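Local structure of leucine aminopeptidase 1 (Caenorhabditis elegans, 2HC9) at residues Leu289-Ser295 and Leu480-Val486; Lys353-Ile357 and Leu451-His455; Glu158-Leu163 and Ser485-Leu489; His375-Asn381 and Leu399-Phe405; Asn85-His91 and Lys394-Leu399. The protein releases N-terminal amino acids, preferably leucine, from peptides as a two-zinc aminopeptidase of the M17 family, and probably acts as a digestive enzyme. The protein carries 1 engineered substitution. All coordinates share one frame; numbering follows the deposited sequence. Where two conformers were deposited one is given.

In the fold
From the N terminus, Asn85-His91 opens contact 5, Glu158-Leu163 contact 3, Leu289-Ser295 contact 1, Lys353-Ile357 contact 2 and His375-Asn381 contact 4. Contact 5 closes first, at Lys394-Leu399; its loop crosses the other four and ties the N-terminal domain to the catalytic domain. Contact 4 shares Leu399 with it, closes at Leu399-Phe405 and is nested inside contact 2, which closes at Leu451-His455; in space, strand 452-457 lies between strands 356-361 and 376-380 in one sheet. Contact 2 is in turn nested inside contacts 1 and 3. These two close on the same C-terminal run, at Leu480-Val486 and Ser485-Leu489, sharing Ser485 and Val486, and pin it to helix 277-290 and helix 157-178.

Contact 1: Leu289-Ser295 and Leu480-Val486; sequences LVKHGFS and LGKYTSV
An ST turn that begins at Thr484 sets the chain that leaves helix 473-480 against the end of helix 277-290, where Thr484 CG2 meets Leu289 CD2 at 3.9 Å. The threonine suits this place because it works both ways: OG1 reaches Gly481 O (2.7 Å), in the carbonyl plane and on a lone pair, and accepts from Val486 N, while its methyl turns to the apolar side. Two backbone bonds fasten the loops. Ser485 N gives an almost straight bond to His292 O (3.0 Å), and Ser295 N a bent one to Tyr483 O (2.9 Å, 136° at the hydrogen). Gly293, with positive phi, turns the chain between them. With CG anti to the backbone N (chi1 -165°), the Phe294 ring swings inward; Tyr483 CB lies over one face and Leu480 O at the edge. The Tyr483 ring points its edge at the Phe294 face, the planes 76° apart. At the other end His292 CB rests on Val486 CG2 (3.6 Å), and histidine NE2 bonds Asp165. Phe294 and Tyr483 both touch Ile247 of strand 246-254, so an offset edge-to-face aromatic pair, as often found in protein cores, here packs against the sheet of the catalytic domain.

Contact 2: Lys353-Ile357 and Leu451-His455; sequences KATTI and LRWLH
The guanidinium of Arg452 meets Thr356 at its edge: NH2 donates to Thr356 OG1 at 2.9 Å, with the hydroxyl oxygen tilted 22° out of the guanidinium plane. The indole of Trp453 has the backbone N of His455 over one face, toward the rim, and Ile357 O comes obliquely to its CD1 (3.5 Å); its NE1 is held by Asp359. Arg452 and Thr356 lie side by side and point the same way, as bridged residues on one face of a sheet can. The arginine chain bends at chi3 (-56°), which brings the guanidinium edge alongside the threonine hydroxyl. A water reinforces this corner, accepting from Arg452 NE (2.9 Å), donating to Thr355 O and lying 3.1 Å from Thr356 OG1. A long side chain with several N-H groups is well suited to such a strand end: NH2 takes the hydroxyl and NE the water, which passes the link on to Thr355 O; Arg452 NH1 also binds a glycerol. The backbone pairing is that of parallel strands, 356-361 beside 452-457, in the central sheet of the catalytic domain, and Thr356 is bridged with Arg452 and Ile357 with Trp453. The bonds run Arg452 N to Thr355 O, Ile357 N to Arg452 O (2.8 Å) and Leu454 N to Ile357 O (2.9 Å). On the face carrying Ile357 and Trp453 the packing across the pair is mainly apolar. Ile357 CD1 touches Leu451 CD2 at 4.0 Å, and both side chains lean on Lys349 of helix 337-350, while beta-branched Ile357 puts CG2 near Trp453 CD1.

Contact 3: Glu158-Leu163 and Ser485-Leu489; sequences EDAVFL and SVPML
Two carboxylates of helix 157-178, Glu158 and Asp159, take the hydrogen bonds of this contact. Ser485 OG donates to Glu158 OE2 at 2.8 Å, meeting the oxygen nearly head-on to its C-O bond; the glutamate reaches that far because its chain is extended, CG standing anti to the backbone N (chi1 178°). Met488 N donates to Asp159 OD1 (2.8 Å) on the syn side, 26° out of the carboxylate plane. The short aspartate suits the first N-H that the 3-10 segment can offer, since Pro487 has none; Asp159 OD2 accepts from Thr156 N. Pro487 instead puts CD against Asp159 OD1 (3.3 Å). The apolar contacts gather on Phe162. Val486 CG1 lies 3.6 Å from Phe162 CB, and Leu489 CD1 sits over one face of the ring as a CH-pi contact, 3.8 Å from the centroid and 15° off the normal. Met488 CG stands between its backbone N and carbonyl carbon, and the extended chi2 carries SD to Leu163 CG (3.8 Å); a flexible thioether fits well along this helix side. The C-terminal 3-10 segment thus lies along the start of helix 157-178, with Val120 and Leu121 of helix 120-128 touching both partners.

Contact 4: His375-Asn381 and Leu399-Phe405; sequences HGAAMTN and LVAPMLF
His375 and Leu399 begin the contact, ring against chain: Leu399 CB lies over one imidazole face toward the rim, 3.7 Å from the centroid, and CD1 spreads across to CE1 at 3.6 Å. Val400 O comes to the ring's edge. The next residues are small, which lets neighbouring groups come close over the faces of the sheet. Gly376 has no side chain, and Ala378 CB is met by Val400 CG1 at 3.5 Å, methyl against methyl. Farther along, Met379 CB abuts Met403 CB (3.8 Å), and Met379 CG, anti to the backbone N (chi1 -169°), lies at the edge of the Phe405 ring. That ring is a broad bump, sliding beneath Asn381: Asn381 CA stands over its centre, 10° off the normal. Strands 376-380 and 400-402 run parallel and are joined through helix 383-396 in a beta-alpha-beta unit. Four backbone bonds, such as Met403 N to Ala378 O (2.7 Å), knit them before Phe405 wedges in; there a water takes over, accepting from Thr380 N (2.9 Å) and probably donating to Met403 O. Leu404 of a neighbouring subunit packs on His375 and Ala401. The chemistry is backbone polarity inside an apolar shell: His375 NE2 bonds Gly84 O, so this nitrogen presumably carries a proton.

Contact 5: Asn85-His91 and Lys394-Leu399; sequences NTPTNAH and KASGDL
Thr86 OG1 is gripped on several sides: it accepts from Thr88 OG1 (2.8 Å) and from Thr88 N (3.1 Å), and it donates to Lys394 O, though the 2.5 Å modelled there is suspiciously short and its exact value doubtful. Its torsion, OG1 anti to the backbone N (chi1 168°), carries the hydroxyl out to the last turn of helix 383-396. Accepting from Thr88 N makes an ST turn. Thr88 forms a second by accepting from Ala90 N, so two threonines in series fix a type I turn from Thr86 to Asn89 and lead into helix 90-97. Lys394 adds a longer tether. Its chain runs past Asn85 and bends at chi4, so that NZ donates to Asn85 O (3.1 Å) from outside the carbonyl plane; NZ also bonds Arg83 O. These bonds join the N-terminal domain, which holds residues 85-91, to the catalytic domain. Gly397 ends the helix with positive phi, and glycine suits both that turn and the closeness of Ala90 CB. Gly397 O approaches His91 CE1 at 3.0 Å. Leu399 forks between the two sides of the loop: CD1 comes obliquely to His91 CE1 (3.4 Å), and CD2 touches Thr86 CB (3.8 Å). In the plane of the His91 ring a water lies 2.9 Å from NE2 and accepts from Leu399 N. Asn85 ND2 is bonded to Asp408 of a neighbouring subunit.

Contact 1: Leu289-Ser295 and Leu480-Val486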
# COMPACT_ATOMS: atom_id res chain seq x y z
N LEU A 289 37.45 -1.84 -28.45
CA LEU A 289 37.86 -0.83 -29.43
C LEU A 289 39.38 -0.65 -29.42
O LEU A 289 40.00 -0.54 -30.48
CB LEU A 289 37.19 0.52 -29.13
CG LEU A 289 35.67 0.54 -29.42
CD1 LEU A 289 34.97 1.78 -28.77
CD2 LEU A 289 35.38 0.48 -30.92
N VAL A 290 39.97 -0.58 -28.23
CA VAL A 290 41.41 -0.27 -28.12
C VAL A 290 42.25 -1.46 -28.60
O VAL A 290 43.38 -1.29 -29.07
CB VAL A 290 41.79 0.23 -26.68
CG1 VAL A 290 43.32 0.34 -26.51
CG2 VAL A 290 41.17 1.62 -26.45
N LYS A 291 41.68 -2.67 -28.54
CA LYS A 291 42.36 -3.85 -29.06
C LYS A 291 42.50 -3.82 -30.58
O LYS A 291 43.26 -4.61 -31.16
CB LYS A 291 41.63 -5.13 -28.63
CG LYS A 291 41.82 -5.47 -27.16
CD LYS A 291 40.90 -6.62 -26.78
CE LYS A 291 41.17 -7.09 -25.35
NZ LYS A 291 42.50 -7.75 -25.27
N HIS A 292 41.77 -2.92 -31.22
CA HIS A 292 41.74 -2.94 -32.67
C HIS A 292 42.12 -1.63 -33.33
O HIS A 292 41.47 -1.17 -34.26
CB HIS A 292 40.42 -3.55 -33.15
CG HIS A 292 40.31 -5.00 -32.82
ND1 HIS A 292 40.82 -5.98 -33.65
CD2 HIS A 292 39.83 -5.64 -31.73
CE1 HIS A 292 40.64 -7.16 -33.08
NE2 HIS A 292 40.05 -6.99 -31.92
N GLY A 293 43.22 -1.05 -32.86
CA GLY A 293 43.86 0.06 -33.55
C GLY A 293 43.00 1.31 -33.56
O GLY A 293 42.89 1.99 -34.58
N PHE A 294 42.37 1.62 -32.43
CA PHE A 294 41.45 2.75 -32.37
C PHE A 294 42.18 4.08 -32.59
O PHE A 294 43.11 4.44 -31.84
CB PHE A 294 40.71 2.79 -31.03
CG PHE A 294 39.49 3.70 -31.04
CD1 PHE A 294 38.28 3.25 -31.58
CD2 PHE A 294 39.55 4.98 -30.47
CE1 PHE A 294 37.13 4.08 -31.58
CE2 PHE A 294 38.42 5.81 -30.47
CZ PHE A 294 37.22 5.36 -31.02
N SER A 295 41.74 4.81 -33.60
CA SER A 295 42.55 5.87 -34.20
C SER A 295 42.31 7.24 -33.55
O SER A 295 43.01 8.20 -33.86
CB SER A 295 42.27 5.96 -35.70
OG SER A 295 40.96 6.45 -35.93
N LEU A 480 31.38 3.20 -33.08
CA LEU A 480 32.71 3.82 -33.16
C LEU A 480 33.72 2.96 -33.93
O LEU A 480 34.90 3.31 -34.03
CB LEU A 480 33.25 4.13 -31.76
CG LEU A 480 32.35 4.97 -30.84
CD1 LEU A 480 32.98 5.10 -29.46
CD2 LEU A 480 32.19 6.38 -31.47
N GLY A 481 33.25 1.84 -34.47
CA GLY A 481 34.13 0.89 -35.18
C GLY A 481 34.77 1.42 -36.45
O GLY A 481 35.77 0.87 -36.91
N LYS A 482 34.24 2.50 -37.02
CA LYS A 482 34.87 3.15 -38.19
C LYS A 482 36.28 3.68 -37.87
O LYS A 482 37.06 3.92 -38.77
CB LYS A 482 33.99 4.29 -38.73
CG LYS A 482 33.87 5.48 -37.77
CD LYS A 482 32.71 6.38 -38.12
CE LYS A 482 33.21 7.68 -38.71
NZ LYS A 482 32.12 8.69 -38.88
N TYR A 483 36.60 3.86 -36.58
CA TYR A 483 37.92 4.30 -36.16
C TYR A 483 38.89 3.16 -35.84
O TYR A 483 40.02 3.41 -35.42
CB TYR A 483 37.82 5.21 -34.96
CG TYR A 483 36.92 6.41 -35.15
CD1 TYR A 483 37.19 7.37 -36.13
CD2 TYR A 483 35.81 6.60 -34.33
CE1 TYR A 483 36.35 8.50 -36.30
CE2 TYR A 483 34.98 7.72 -34.49
CZ TYR A 483 35.26 8.66 -35.47
OH TYR A 483 34.43 9.76 -35.62
N THR A 484 38.43 1.93 -36.01
CA THR A 484 39.27 0.74 -35.83
C THR A 484 39.81 0.24 -37.16
O THR A 484 39.43 0.74 -38.24
CB THR A 484 38.49 -0.43 -35.20
OG1 THR A 484 37.56 -0.95 -36.16
CG2 THR A 484 37.75 0.02 -33.92
N SER A 485 40.67 -0.78 -37.08
CA SER A 485 41.17 -1.45 -38.25
C SER A 485 40.28 -2.59 -38.72
O SER A 485 40.68 -3.31 -39.63
CB SER A 485 42.58 -2.01 -37.98
OG SER A 485 42.56 -2.92 -36.89
N VAL A 486 39.10 -2.77 -38.12
CA VAL A 486 38.33 -3.98 -38.38
C VAL A 486 37.51 -3.85 -39.67
O VAL A 486 36.64 -2.99 -39.74
CB VAL A 486 37.38 -4.34 -37.20
CG1 VAL A 486 36.73 -5.71 -37.45
CG2 VAL A 486 38.18 -4.38 -35.88

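Contact 2: Lys353-Ile357 and Leu451-His455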
# COMPACT_ATOMS: atom_id res chain seq x y z
N LYS A 353 38.98 17.35 -21.88
CA LYS A 353 38.70 18.07 -23.13
C LYS A 353 37.99 17.22 -24.18
O LYS A 353 38.18 17.41 -25.39
CB LYS A 353 39.97 18.73 -23.72
CG LYS A 353 40.86 19.45 -22.69
CD LYS A 353 40.10 20.58 -21.99
CE LYS A 353 41.00 21.38 -21.07
NZ LYS A 353 40.16 22.39 -20.32
N ALA A 354 37.14 16.30 -23.73
CA ALA A 354 36.39 15.45 -24.66
C ALA A 354 35.34 16.33 -25.35
O ALA A 354 34.73 17.19 -24.71
CB ALA A 354 35.70 14.28 -23.92
N THR A 355 35.15 16.10 -26.65
CA THR A 355 34.15 16.82 -27.44
C THR A 355 33.00 15.94 -27.89
O THR A 355 32.02 16.42 -28.48
CB THR A 355 34.81 17.45 -28.67
OG1 THR A 355 35.50 16.43 -29.41
CG2 THR A 355 35.79 18.53 -28.22
N THR A 356 33.11 14.64 -27.61
CA THR A 356 31.98 13.72 -27.71
C THR A 356 31.93 12.96 -26.38
O THR A 356 32.88 12.23 -26.03
CB THR A 356 32.15 12.74 -28.92
OG1 THR A 356 32.37 13.49 -30.12
CG2 THR A 356 30.87 11.89 -29.11
N ILE A 357 30.84 13.15 -25.64
CA ILE A 357 30.72 12.55 -24.29
C ILE A 357 29.48 11.66 -24.24
O ILE A 357 28.35 12.13 -24.42
CB ILE A 357 30.64 13.63 -23.17
CG1 ILE A 357 31.88 14.56 -23.23
CG2 ILE A 357 30.45 12.96 -21.78
CD1 ILE A 357 31.76 15.80 -22.34
N LEU A 451 29.35 20.96 -27.78
CA LEU A 451 29.92 19.63 -28.01
C LEU A 451 28.81 18.64 -28.29
O LEU A 451 27.66 19.04 -28.48
CB LEU A 451 30.80 19.18 -26.82
CG LEU A 451 30.26 19.24 -25.37
CD1 LEU A 451 29.32 18.07 -25.02
CD2 LEU A 451 31.44 19.23 -24.42
N ARG A 452 29.13 17.34 -28.37
CA ARG A 452 28.06 16.35 -28.50
C ARG A 452 28.00 15.53 -27.21
O ARG A 452 29.01 15.00 -26.77
CB ARG A 452 28.32 15.44 -29.71
CG ARG A 452 28.25 16.23 -31.05
CD ARG A 452 28.43 15.32 -32.26
NE ARG A 452 29.69 14.59 -32.15
CZ ARG A 452 29.96 13.46 -32.80
NH1 ARG A 452 29.06 12.93 -33.63
NH2 ARG A 452 31.15 12.86 -32.62
N TRP A 453 26.81 15.47 -26.62
CA TRP A 453 26.59 14.75 -25.37
C TRP A 453 25.43 13.80 -25.60
O TRP A 453 24.38 14.20 -26.10
CB TRP A 453 26.27 15.71 -24.20
CG TRP A 453 25.70 14.98 -22.98
CD1 TRP A 453 26.26 13.91 -22.32
CD2 TRP A 453 24.45 15.24 -22.33
NE1 TRP A 453 25.42 13.49 -21.30
CE2 TRP A 453 24.32 14.31 -21.27
CE3 TRP A 453 23.43 16.19 -22.53
CZ2 TRP A 453 23.20 14.28 -20.43
CZ3 TRP A 453 22.32 16.17 -21.69
CH2 TRP A 453 22.22 15.23 -20.65
N LEU A 454 25.62 12.53 -25.23
CA LEU A 454 24.55 11.56 -25.33
C LEU A 454 24.50 10.75 -24.04
O LEU A 454 25.50 10.15 -23.62
CB LEU A 454 24.74 10.64 -26.55
CG LEU A 454 23.60 9.65 -26.81
CD1 LEU A 454 23.28 9.48 -28.33
CD2 LEU A 454 23.82 8.27 -26.09
N HIS A 455 23.31 10.72 -23.45
CA HIS A 455 23.03 9.92 -22.24
C HIS A 455 22.22 8.69 -22.66
O HIS A 455 21.28 8.80 -23.44
CB HIS A 455 22.21 10.80 -21.28
CG HIS A 455 21.48 10.02 -20.23
ND1 HIS A 455 22.13 9.32 -19.24
CD2 HIS A 455 20.15 9.82 -20.03
CE1 HIS A 455 21.23 8.71 -18.48
NE2 HIS A 455 20.02 9.00 -18.94
O HOH W 1 31.73 16.39 -31.10

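Contact 3: Glu158-Leu163 and Ser485-Leu489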
# COMPACT_ATOMS: atom_id res chain seq x y z
N GLU A 158 40.73 -11.10 -39.78
CA GLU A 158 40.75 -10.00 -38.83
C GLU A 158 39.37 -9.78 -38.19
O GLU A 158 39.26 -9.54 -36.99
CB GLU A 158 41.24 -8.71 -39.49
CG GLU A 158 41.22 -7.51 -38.53
CD GLU A 158 41.90 -6.26 -39.08
OE1 GLU A 158 42.07 -6.12 -40.32
OE2 GLU A 158 42.25 -5.39 -38.24
N ASP A 159 38.32 -9.87 -39.00
CA ASP A 159 36.95 -9.83 -38.45
C ASP A 159 36.73 -10.88 -37.36
O ASP A 159 36.10 -10.60 -36.35
CB ASP A 159 35.90 -10.02 -39.53
CG ASP A 159 35.82 -8.87 -40.51
OD1 ASP A 159 36.11 -7.70 -40.13
OD2 ASP A 159 35.45 -9.15 -41.66
N ALA A 160 37.26 -12.09 -37.58
CA ALA A 160 37.04 -13.18 -36.64
C ALA A 160 37.77 -12.91 -35.33
O ALA A 160 37.26 -13.24 -34.25
CB ALA A 160 37.42 -14.54 -37.24
N VAL A 161 38.94 -12.27 -35.42
CA VAL A 161 39.65 -11.85 -34.19
C VAL A 161 38.79 -10.84 -33.43
O VAL A 161 38.59 -10.97 -32.21
CB VAL A 161 41.04 -11.19 -34.49
CG1 VAL A 161 41.75 -10.83 -33.19
CG2 VAL A 161 41.95 -12.17 -35.26
N PHE A 162 38.30 -9.84 -34.15
CA PHE A 162 37.46 -8.84 -33.50
C PHE A 162 36.22 -9.49 -32.85
O PHE A 162 35.86 -9.14 -31.74
CB PHE A 162 37.02 -7.71 -34.46
CG PHE A 162 35.88 -6.91 -33.89
CD1 PHE A 162 36.11 -6.02 -32.83
CD2 PHE A 162 34.58 -7.16 -34.30
CE1 PHE A 162 35.03 -5.33 -32.24
CE2 PHE A 162 33.51 -6.49 -33.71
CZ PHE A 162 33.73 -5.61 -32.69
N LEU A 163 35.56 -10.40 -33.56
CA LEU A 163 34.34 -11.03 -33.04
C LEU A 163 34.63 -11.89 -31.80
O LEU A 163 33.82 -11.98 -30.89
CB LEU A 163 33.67 -11.87 -34.15
CG LEU A 163 33.07 -11.04 -35.29
CD1 LEU A 163 32.74 -11.95 -36.50
CD2 LEU A 163 31.80 -10.29 -34.84
N SER A 485 40.67 -0.78 -37.08
CA SER A 485 41.17 -1.45 -38.25
C SER A 485 40.28 -2.59 -38.72
O SER A 485 40.68 -3.31 -39.63
CB SER A 485 42.58 -2.01 -37.98
OG SER A 485 42.56 -2.92 -36.89
N VAL A 486 39.10 -2.77 -38.12
CA VAL A 486 38.33 -3.98 -38.38
C VAL A 486 37.51 -3.85 -39.67
O VAL A 486 36.64 -2.99 -39.74
CB VAL A 486 37.38 -4.34 -37.20
CG1 VAL A 486 36.73 -5.71 -37.45
CG2 VAL A 486 38.18 -4.38 -35.88
N PRO A 487 37.76 -4.71 -40.67
CA PRO A 487 37.06 -4.55 -41.96
C PRO A 487 35.54 -4.47 -41.85
O PRO A 487 34.93 -3.57 -42.41
CB PRO A 487 37.49 -5.79 -42.75
CG PRO A 487 38.86 -6.08 -42.23
CD PRO A 487 38.75 -5.81 -40.72
N MET A 488 34.92 -5.38 -41.09
CA MET A 488 33.45 -5.39 -40.96
C MET A 488 32.88 -4.19 -40.20
O MET A 488 31.66 -3.99 -40.21
CB MET A 488 32.94 -6.68 -40.32
CG MET A 488 33.14 -6.77 -38.77
SD MET A 488 32.79 -8.39 -38.05
CE MET A 488 31.11 -8.68 -38.66
N LEU A 489 33.73 -3.42 -39.52
CA LEU A 489 33.28 -2.22 -38.81
C LEU A 489 33.50 -0.95 -39.63
O LEU A 489 33.09 0.14 -39.23
CB LEU A 489 34.01 -2.06 -37.47
CG LEU A 489 33.82 -3.23 -36.49
CD1 LEU A 489 34.54 -2.94 -35.18
CD2 LEU A 489 32.32 -3.49 -36.23

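Contact 4: His375-Asn381 and Leu399-Phe405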
# COMPACT_ATOMS: atom_id res chain seq x y z
N HIS A 375 15.32 -2.00 -25.65
CA HIS A 375 15.94 -0.79 -26.21
C HIS A 375 16.50 0.09 -25.08
O HIS A 375 15.77 0.45 -24.13
CB HIS A 375 14.89 0.08 -26.95
CG HIS A 375 14.40 -0.52 -28.24
ND1 HIS A 375 13.63 -1.66 -28.29
CD2 HIS A 375 14.56 -0.11 -29.53
CE1 HIS A 375 13.31 -1.91 -29.55
NE2 HIS A 375 13.86 -0.98 -30.32
N GLY A 376 17.76 0.48 -25.20
CA GLY A 376 18.27 1.53 -24.30
C GLY A 376 17.61 2.84 -24.73
O GLY A 376 17.20 2.98 -25.89
N ALA A 377 17.50 3.79 -23.82
CA ALA A 377 16.84 5.06 -24.12
C ALA A 377 17.90 6.14 -24.20
O ALA A 377 18.60 6.40 -23.23
CB ALA A 377 15.79 5.37 -22.99
N ALA A 378 18.05 6.73 -25.39
CA ALA A 378 19.10 7.71 -25.66
C ALA A 378 18.57 9.14 -25.69
O ALA A 378 17.60 9.44 -26.42
CB ALA A 378 19.78 7.41 -27.00
N MET A 379 19.21 10.01 -24.93
CA MET A 379 18.88 11.43 -24.95
C MET A 379 20.14 12.22 -25.29
O MET A 379 21.17 12.12 -24.60
CB MET A 379 18.34 11.85 -23.58
CG MET A 379 17.74 13.26 -23.58
SD MET A 379 17.30 13.78 -21.90
CE MET A 379 18.90 14.21 -21.24
N THR A 380 20.05 13.00 -26.37
CA THR A 380 21.22 13.72 -26.87
C THR A 380 20.86 15.12 -27.40
O THR A 380 19.76 15.33 -27.94
CB THR A 380 21.97 12.91 -27.97
OG1 THR A 380 23.09 13.66 -28.46
CG2 THR A 380 21.03 12.55 -29.15
N ASN A 381 21.79 16.06 -27.25
CA ASN A 381 21.67 17.40 -27.84
C ASN A 381 21.92 17.40 -29.35
O ASN A 381 21.71 18.42 -30.00
CB ASN A 381 22.59 18.42 -27.15
CG ASN A 381 24.07 18.17 -27.42
OD1 ASN A 381 24.50 17.02 -27.53
ND2 ASN A 381 24.85 19.24 -27.53
N LEU A 399 19.82 -2.65 -29.02
CA LEU A 399 18.85 -1.67 -29.56
C LEU A 399 18.82 -0.38 -28.78
O LEU A 399 19.07 -0.37 -27.56
CB LEU A 399 17.45 -2.29 -29.58
CG LEU A 399 17.30 -3.44 -30.59
CD1 LEU A 399 15.95 -4.14 -30.42
CD2 LEU A 399 17.39 -2.87 -32.00
N VAL A 400 18.55 0.72 -29.49
CA VAL A 400 18.48 2.06 -28.87
C VAL A 400 17.24 2.77 -29.43
O VAL A 400 16.97 2.69 -30.65
CB VAL A 400 19.73 2.89 -29.19
CG1 VAL A 400 19.64 4.28 -28.58
CG2 VAL A 400 21.02 2.18 -28.69
N ALA A 401 16.49 3.42 -28.54
CA ALA A 401 15.34 4.24 -28.91
C ALA A 401 15.58 5.66 -28.40
O ALA A 401 16.28 5.87 -27.39
CB ALA A 401 14.02 3.65 -28.27
N PRO A 402 15.01 6.66 -29.09
CA PRO A 402 15.28 8.02 -28.66
C PRO A 402 14.35 8.51 -27.55
O PRO A 402 13.17 8.14 -27.49
CB PRO A 402 15.01 8.84 -29.94
CG PRO A 402 14.01 8.08 -30.68
CD PRO A 402 14.19 6.62 -30.32
N MET A 403 14.92 9.31 -26.65
CA MET A 403 14.19 10.14 -25.68
C MET A 403 14.07 11.55 -26.23
O MET A 403 14.89 12.00 -27.03
CB MET A 403 14.95 10.22 -24.34
CG MET A 403 14.94 8.95 -23.53
SD MET A 403 14.98 9.16 -21.73
CE MET A 403 16.75 8.93 -21.47
N LEU A 404 13.05 12.27 -25.76
CA LEU A 404 12.95 13.71 -26.03
C LEU A 404 14.07 14.48 -25.36
O LEU A 404 14.39 14.24 -24.18
CB LEU A 404 11.62 14.29 -25.51
CG LEU A 404 10.34 14.01 -26.29
CD1 LEU A 404 9.12 14.44 -25.44
CD2 LEU A 404 10.39 14.73 -27.64
N PHE A 405 14.63 15.41 -26.12
CA PHE A 405 15.62 16.33 -25.59
C PHE A 405 15.00 17.72 -25.49
O PHE A 405 14.87 18.44 -26.50
CB PHE A 405 16.86 16.39 -26.50
CG PHE A 405 17.95 17.30 -25.98
CD1 PHE A 405 18.83 16.86 -24.98
CD2 PHE A 405 18.09 18.61 -26.45
CE1 PHE A 405 19.83 17.72 -24.47
CE2 PHE A 405 19.09 19.47 -25.95
CZ PHE A 405 19.96 19.01 -24.96
O HOH W 2 17.59 12.60 -27.79

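Contact 5: Asn85-His91 and Lys394-Leu399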
# COMPACT_ATOMS: atom_id res chain seq x y z
N ASN A 85 12.42 -2.80 -34.61
CA ASN A 85 13.28 -3.93 -34.27
C ASN A 85 14.63 -3.76 -34.99
O ASN A 85 14.82 -2.82 -35.75
CB ASN A 85 12.59 -5.22 -34.72
CG ASN A 85 13.18 -6.49 -34.08
OD1 ASN A 85 14.21 -6.45 -33.38
ND2 ASN A 85 12.54 -7.62 -34.36
N THR A 86 15.57 -4.66 -34.75
CA THR A 86 16.73 -4.81 -35.64
C THR A 86 16.38 -5.80 -36.76
O THR A 86 15.79 -6.87 -36.49
CB THR A 86 17.99 -5.28 -34.84
OG1 THR A 86 19.02 -5.68 -35.76
CG2 THR A 86 17.63 -6.46 -33.90
N PRO A 87 16.78 -5.48 -38.00
CA PRO A 87 16.53 -6.45 -39.08
C PRO A 87 17.37 -7.73 -38.95
O PRO A 87 17.09 -8.73 -39.61
CB PRO A 87 16.91 -5.70 -40.35
CG PRO A 87 17.89 -4.66 -39.90
CD PRO A 87 17.48 -4.28 -38.48
N THR A 88 18.36 -7.70 -38.06
CA THR A 88 19.13 -8.92 -37.74
C THR A 88 18.31 -9.95 -36.98
O THR A 88 18.64 -11.14 -36.98
CB THR A 88 20.38 -8.61 -36.89
OG1 THR A 88 19.95 -8.28 -35.56
CG2 THR A 88 21.20 -7.45 -37.45
N ASN A 89 17.26 -9.48 -36.28
CA ASN A 89 16.46 -10.36 -35.38
C ASN A 89 17.34 -11.12 -34.37
O ASN A 89 17.04 -12.25 -33.98
CB ASN A 89 15.61 -11.35 -36.18
CG ASN A 89 14.39 -10.71 -36.81
OD1 ASN A 89 14.09 -10.93 -37.98
ND2 ASN A 89 13.70 -9.88 -36.04
N ALA A 90 18.44 -10.50 -33.95
CA ALA A 90 19.42 -11.21 -33.12
C ALA A 90 18.84 -11.66 -31.80
O ALA A 90 19.19 -12.72 -31.30
CB ALA A 90 20.67 -10.37 -32.92
N HIS A 91 17.90 -10.87 -31.25
CA HIS A 91 17.22 -11.30 -30.01
C HIS A 91 16.55 -12.66 -30.09
O HIS A 91 16.47 -13.34 -29.06
CB HIS A 91 16.23 -10.25 -29.51
CG HIS A 91 16.87 -8.93 -29.29
ND1 HIS A 91 17.17 -8.07 -30.32
CD2 HIS A 91 17.36 -8.34 -28.16
CE1 HIS A 91 17.76 -6.99 -29.85
NE2 HIS A 91 17.89 -7.13 -28.54
N LYS A 394 20.64 -1.03 -34.30
CA LYS A 394 20.08 -1.98 -35.25
C LYS A 394 21.17 -2.92 -35.77
O LYS A 394 20.96 -4.12 -35.86
CB LYS A 394 19.37 -1.27 -36.41
CG LYS A 394 18.00 -0.66 -35.99
CD LYS A 394 17.26 -0.19 -37.24
CE LYS A 394 16.15 0.83 -36.92
NZ LYS A 394 15.08 0.22 -36.14
N ALA A 395 22.34 -2.35 -36.07
CA ALA A 395 23.43 -3.15 -36.65
C ALA A 395 24.09 -4.06 -35.63
O ALA A 395 24.65 -5.09 -36.01
CB ALA A 395 24.47 -2.24 -37.31
N SER A 396 24.05 -3.69 -34.35
CA SER A 396 24.74 -4.43 -33.27
C SER A 396 23.82 -5.41 -32.56
O SER A 396 24.31 -6.34 -31.93
CB SER A 396 25.30 -3.48 -32.20
OG SER A 396 24.26 -2.68 -31.62
N GLY A 397 22.51 -5.18 -32.64
CA GLY A 397 21.56 -5.86 -31.75
C GLY A 397 21.41 -5.31 -30.33
O GLY A 397 20.54 -5.78 -29.59
N ASP A 398 22.21 -4.30 -29.96
CA ASP A 398 22.05 -3.59 -28.68
C ASP A 398 21.12 -2.40 -29.02
O ASP A 398 21.59 -1.32 -29.33
CB ASP A 398 23.40 -3.06 -28.17
CG ASP A 398 24.27 -4.14 -27.50
OD1 ASP A 398 23.85 -5.33 -27.40
OD2 ASP A 398 25.39 -3.79 -27.09
N LEU A 399 19.82 -2.65 -29.02
CA LEU A 399 18.85 -1.67 -29.56
C LEU A 399 18.82 -0.38 -28.78
O LEU A 399 19.07 -0.37 -27.56
CB LEU A 399 17.45 -2.29 -29.58
CG LEU A 399 17.30 -3.44 -30.59
CD1 LEU A 399 15.95 -4.14 -30.42
CD2 LEU A 399 17.39 -2.87 -32.00
O HOH W 3 18.95 -4.96 -26.98